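Local coordinates for protein alpha-L-rhamnosidase (PDB 3W5M) that hydrolyses terminal alpha-L-rhamnose residues from plant flavonoid glycosides and gum arabic and binds L-rhamnose through a calcium-dependent carbohydrate-binding module, at residues G805-K808 with A814-L817; T818-L823 with T854-P859. All coordinates share one frame; numbering follows the deposited sequence.

Interaction 1 (G805-K808 with A814-L817); sequences GKVK and AYVL
The phenol oxygen of Tyr815 is gripped by two groups of the chain just before it: the backbone N of Val807 donates to OH at 3.2 Å with an N-H...O angle of 156°, and Asp810 OD1, in the turn leading into the helix, makes a further hydrogen bond to it. The ring gets to the loop because CG stands anti to the carbonyl carbon, beside the backbone N (chi1 -65°), which carries the hydroxyl from the helix to the peptide of Val807. Val807 lies alongside the ring, its CG2 3.5 Å from Tyr815 CE1, while the other branch, CG1, turns to the methyl of Ala814 at 4.2 Å between CG1 and CB. At the ring edge, close to its plane, the carbonyl O of Gly805 comes within 3.6 Å of Tyr815 CE1. Lys806 brings CG to 3.4 Å from Tyr815 OH. The ring is further packed by Ala832, Arg835 and Leu839 of helix 829-842. Away from the annotated sites, the contact joins the loop after helix 783-800 to helix 812-820 of the (alpha/alpha)6-barrel. The hydroxyl of the buried Tyr815 thus satisfies a loop N-H and meets a carboxylate, while the valine methyls add apolar contact beside that bond.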
loop_
_atom_site.group_PDB
_atom_site.type_symbol
_atom_site.label_atom_id
_atom_site.label_comp_id
_atom_site.label_asym_id
_atom_site.label_seq_id
_atom_site.Cartn_x
_atom_site.Cartn_y
_atom_site.Cartn_z
ATOM N N GLY A 805 -25.900 -15.872 -30.389
ATOM C CA GLY A 805 -25.255 -14.905 -29.494
ATOM C C GLY A 805 -24.892 -15.438 -28.113
ATOM O O GLY A 805 -24.524 -14.668 -27.202
ATOM N N LYS A 806 -24.998 -16.753 -27.941
ATOM C CA LYS A 806 -24.595 -17.361 -26.684
ATOM C C LYS A 806 -23.080 -17.454 -26.633
ATOM O O LYS A 806 -22.429 -17.815 -27.600
ATOM C CB LYS A 806 -25.239 -18.738 -26.488
ATOM C CG LYS A 806 -26.399 -18.744 -25.501
ATOM C CD LYS A 806 -27.674 -18.177 -26.107
ATOM C CE LYS A 806 -28.775 -18.034 -25.069
ATOM N NZ LYS A 806 -29.002 -19.282 -24.287
ATOM N N VAL A 807 -22.520 -17.096 -25.491
ATOM C CA VAL A 807 -21.090 -17.202 -25.316
ATOM C C VAL A 807 -20.812 -18.396 -24.401
ATOM O O VAL A 807 -21.562 -18.646 -23.452
ATOM C CB VAL A 807 -20.493 -15.892 -24.752
ATOM C CG1 VAL A 807 -18.978 -16.004 -24.649
ATOM C CG2 VAL A 807 -20.901 -14.705 -25.639
ATOM N N LYS A 808 -19.750 -19.112 -24.727
ATOM C CA LYS A 808 -19.276 -20.272 -23.975
ATOM C C LYS A 808 -19.213 -20.002 -22.471
ATOM O O LYS A 808 -18.570 -19.039 -22.019
ATOM C CB LYS A 808 -17.915 -20.697 -24.509
ATOM C CG LYS A 808 -17.329 -21.925 -23.838
ATOM C CD LYS A 808 -16.018 -22.291 -24.506
ATOM C CE LYS A 808 -15.258 -23.356 -23.719
ATOM N NZ LYS A 808 -13.987 -23.714 -24.420
ATOM N N ALA A 814 -19.224 -13.900 -18.719
ATOM C CA ALA A 814 -19.002 -14.220 -20.136
ATOM C C ALA A 814 -19.628 -13.185 -21.067
ATOM O O ALA A 814 -19.016 -12.808 -22.069
ATOM C CB ALA A 814 -19.510 -15.620 -20.483
ATOM N N TYR A 815 -20.817 -12.700 -20.727
ATOM C CA TYR A 815 -21.471 -11.699 -21.554
ATOM C C TYR A 815 -20.944 -10.312 -21.259
ATOM O O TYR A 815 -20.671 -9.538 -22.174
ATOM C CB TYR A 815 -22.976 -11.762 -21.371
ATOM C CG TYR A 815 -23.490 -13.082 -21.878
ATOM C CD1 TYR A 815 -23.361 -13.418 -23.230
ATOM C CD2 TYR A 815 -24.065 -14.010 -21.010
ATOM C CE1 TYR A 815 -23.818 -14.633 -23.705
ATOM C CE2 TYR A 815 -24.521 -15.236 -21.477
ATOM C CZ TYR A 815 -24.386 -15.542 -22.814
ATOM O OH TYR A 815 -24.835 -16.758 -23.285
ATOM N N VAL A 816 -20.808 -10.002 -19.973
ATOM C CA VAL A 816 -20.242 -8.724 -19.577
ATOM C C VAL A 816 -18.942 -8.459 -20.333
ATOM O O VAL A 816 -18.782 -7.386 -20.935
ATOM C CB VAL A 816 -19.987 -8.653 -18.052
ATOM C CG1 VAL A 816 -19.115 -7.435 -17.729
ATOM C CG2 VAL A 816 -21.316 -8.527 -17.299
ATOM N N LEU A 817 -18.021 -9.416 -20.305
ATOM C CA LEU A 817 -16.690 -9.179 -20.848
ATOM C C LEU A 817 -16.688 -9.045 -22.366
ATOM O O LEU A 817 -15.984 -8.190 -22.921
ATOM C CB LEU A 817 -15.717 -10.273 -20.424
ATOM C CG LEU A 817 -15.292 -10.105 -18.955
ATOM C CD1 LEU A 817 -14.683 -11.382 -18.427
ATOM C CD2 LEU A 817 -14.327 -8.943 -18.774
#

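Interaction 2 (T818-L823 with T854-P859)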
loop_
_atom_site.group_PDB
_atom_site.type_symbol
_atom_site.label_atom_id
_atom_site.label_comp_id
_atom_site.label_asym_id
_atom_site.label_seq_id
_atom_site.Cartn_x
_atom_site.Cartn_y
_atom_site.Cartn_z
ATOM N N THR A 818 -17.470 -9.896 -23.033
ATOM C CA THR A 818 -17.550 -9.843 -24.489
ATOM C C THR A 818 -18.234 -8.578 -24.967
ATOM O O THR A 818 -17.783 -8.004 -25.962
ATOM C CB THR A 818 -18.270 -11.073 -25.074
ATOM O OG1 THR A 818 -19.601 -11.141 -24.531
ATOM C CG2 THR A 818 -17.491 -12.310 -24.728
ATOM N N LEU A 819 -19.287 -8.132 -24.276
ATOM C CA LEU A 819 -19.949 -6.877 -24.633
ATOM C C LEU A 819 -19.040 -5.678 -24.352
ATOM O O LEU A 819 -18.918 -4.760 -25.182
ATOM C CB LEU A 819 -21.292 -6.717 -23.924
ATOM C CG LEU A 819 -22.343 -7.683 -24.481
ATOM C CD1 LEU A 819 -23.450 -7.819 -23.454
ATOM C CD2 LEU A 819 -22.875 -7.187 -25.833
ATOM N N SER A 820 -18.382 -5.710 -23.195
ATOM C CA SER A 820 -17.487 -4.623 -22.784
ATOM C C SER A 820 -16.312 -4.397 -23.746
ATOM O O SER A 820 -15.996 -3.256 -24.080
ATOM C CB SER A 820 -16.920 -4.896 -21.386
ATOM O OG SER A 820 -16.316 -3.716 -20.897
ATOM N N MET A 821 -15.667 -5.479 -24.144
ATOM C CA MET A 821 -14.440 -5.456 -24.928
ATOM C C MET A 821 -14.712 -5.481 -26.434
ATOM O O MET A 821 -13.785 -5.597 -27.230
ATOM C CB MET A 821 -13.507 -6.603 -24.530
ATOM C CG MET A 821 -13.053 -6.525 -23.067
ATOM S SD MET A 821 -12.165 -7.985 -22.529
ATOM C CE MET A 821 -11.636 -7.430 -20.886
ATOM N N ASN A 822 -15.986 -5.356 -26.786
ATOM C CA ASN A 822 -16.447 -5.279 -28.183
ATOM C C ASN A 822 -16.069 -6.522 -28.956
ATOM O O ASN A 822 -15.580 -6.448 -30.095
ATOM C CB ASN A 822 -15.961 -3.972 -28.841
ATOM C CG ASN A 822 -16.432 -2.742 -28.078
ATOM O OD1 ASN A 822 -17.611 -2.621 -27.767
ATOM N ND2 ASN A 822 -15.505 -1.842 -27.736
ATOM N N LEU A 823 -16.314 -7.679 -28.319
ATOM C CA LEU A 823 -15.959 -8.959 -28.891
ATOM C C LEU A 823 -17.149 -9.664 -29.562
ATOM O O LEU A 823 -16.924 -10.439 -30.469
ATOM C CB LEU A 823 -15.268 -9.861 -27.873
ATOM C CG LEU A 823 -13.945 -9.255 -27.341
ATOM C CD1 LEU A 823 -13.391 -10.072 -26.191
ATOM C CD2 LEU A 823 -12.877 -9.104 -28.415
ATOM N N THR A 854 -17.302 -7.909 -12.455
ATOM C CA THR A 854 -17.989 -6.856 -11.696
ATOM C C THR A 854 -17.759 -5.401 -12.153
ATOM O O THR A 854 -18.711 -4.646 -12.225
ATOM C CB THR A 854 -17.757 -7.002 -10.171
ATOM O OG1 THR A 854 -18.296 -8.264 -9.756
ATOM C CG2 THR A 854 -18.438 -5.866 -9.360
ATOM N N PRO A 855 -16.494 -5.008 -12.444
ATOM C CA PRO A 855 -16.263 -3.604 -12.803
ATOM C C PRO A 855 -16.941 -3.199 -14.107
ATOM O O PRO A 855 -17.229 -2.023 -14.301
ATOM C CB PRO A 855 -14.734 -3.530 -12.957
ATOM C CG PRO A 855 -14.307 -4.895 -13.280
ATOM C CD PRO A 855 -15.256 -5.801 -12.539
ATOM N N ARG A 856 -17.204 -4.179 -14.976
ATOM C CA ARG A 856 -17.790 -3.910 -16.299
ATOM C C ARG A 856 -19.303 -4.167 -16.365
ATOM O O ARG A 856 -19.947 -3.865 -17.370
ATOM C CB ARG A 856 -17.037 -4.728 -17.379
ATOM C CG ARG A 856 -15.529 -4.452 -17.439
ATOM C CD ARG A 856 -14.752 -5.395 -18.356
ATOM N NE ARG A 856 -13.326 -5.029 -18.435
ATOM C CZ ARG A 856 -12.797 -4.182 -19.323
ATOM N NH1 ARG A 856 -13.553 -3.602 -20.250
ATOM N NH2 ARG A 856 -11.495 -3.908 -19.286
ATOM N N LEU A 857 -19.882 -4.701 -15.291
ATOM C CA LEU A 857 -21.294 -5.150 -15.333
ATOM C C LEU A 857 -22.313 -4.008 -15.462
ATOM O O LEU A 857 -23.142 -3.991 -16.382
ATOM C CB LEU A 857 -21.610 -6.037 -14.099
ATOM C CG LEU A 857 -23.058 -6.482 -13.790
ATOM C CD1 LEU A 857 -23.543 -7.499 -14.811
ATOM C CD2 LEU A 857 -23.144 -7.065 -12.383
ATOM N N LEU A 858 -22.279 -3.048 -14.546
ATOM C CA LEU A 858 -23.245 -1.968 -14.611
ATOM C C LEU A 858 -23.024 -1.110 -15.869
ATOM O O LEU A 858 -24.009 -0.709 -16.521
ATOM C CB LEU A 858 -23.317 -1.130 -13.317
ATOM C CG LEU A 858 -23.780 -1.770 -11.986
ATOM C CD1 LEU A 858 -24.206 -0.715 -10.980
ATOM C CD2 LEU A 858 -24.921 -2.771 -12.183
ATOM N N PRO A 859 -21.747 -0.830 -16.235
ATOM C CA PRO A 859 -21.511 -0.113 -17.516
ATOM C C PRO A 859 -22.083 -0.828 -18.778
ATOM O O PRO A 859 -22.740 -0.181 -19.606
ATOM C CB PRO A 859 -19.980 -0.025 -17.584
ATOM C CG PRO A 859 -19.575 0.034 -16.147
ATOM C CD PRO A 859 -20.491 -0.974 -15.470
#
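One face of the Arg856 guanidinium is covered by the CE methyl of Met821, 3.7 Å above the plane and offset toward the rim, with CE 3.8 Å from CZ of Arg856. At the edge, in the plane, sits the hydroxyl of Ser820: Arg856 NH1 donates to Ser820 OG at 2.8 Å, with an N-H...O angle of 158°. The serine hydroxyl can accept there because OG is anti to its own backbone N (chi1 -167°), on the side facing the arginine. It also rests against the aliphatic part of the partner, OG lying 3.4 Å from Arg856 CD. The arginine chain is extended from CG to NE, and Met821, itself extended beyond CG, crosses it at about a right angle. The hydrogen bond holds the guanidinium at its edge while the methyl lies over one face. With an alanine at Arg856, Ser820 OG would probably lose this donor and the Met821 methyl the flat group it lies over. Both residues of 818-823 that touch the arginine sit within the Schellman motif that ends helix 812-820: Asn822 takes positive phi, and Leu823 N bonds to Thr818 O at 2.8 Å. The Met821 side chain is about 11 Å from that of Trp695, which binds alpha-L-rhamnose. The contact joins the C-terminal end of helix 812-820 to helix 854-863, and His766 of helix 756-777 touches both Met821 and Arg856.

Following the chain from the N terminus, residues 805-808 lie in the loop after helix 783-800, and interaction 1 closes a short loop, with five residues between its segments, as the chain enters helix 812-820. The same helix then runs straight into interaction 2, whose larger loop of thirty residues, containing helix 829-842, returns at helix 854-863. The two closures are in series, with neither enclosing the other. Their centres lie about 10 Å apart and they touch: Val816 and Leu817, on the helix segment 814-817, pack against Arg856, Val816 also against Leu857, and Val807 against Thr818. Helix 812-820 is thus fastened to the preceding loop and, at its end, to helix 854-863, all within the (alpha/alpha)6-barrel catalytic domain.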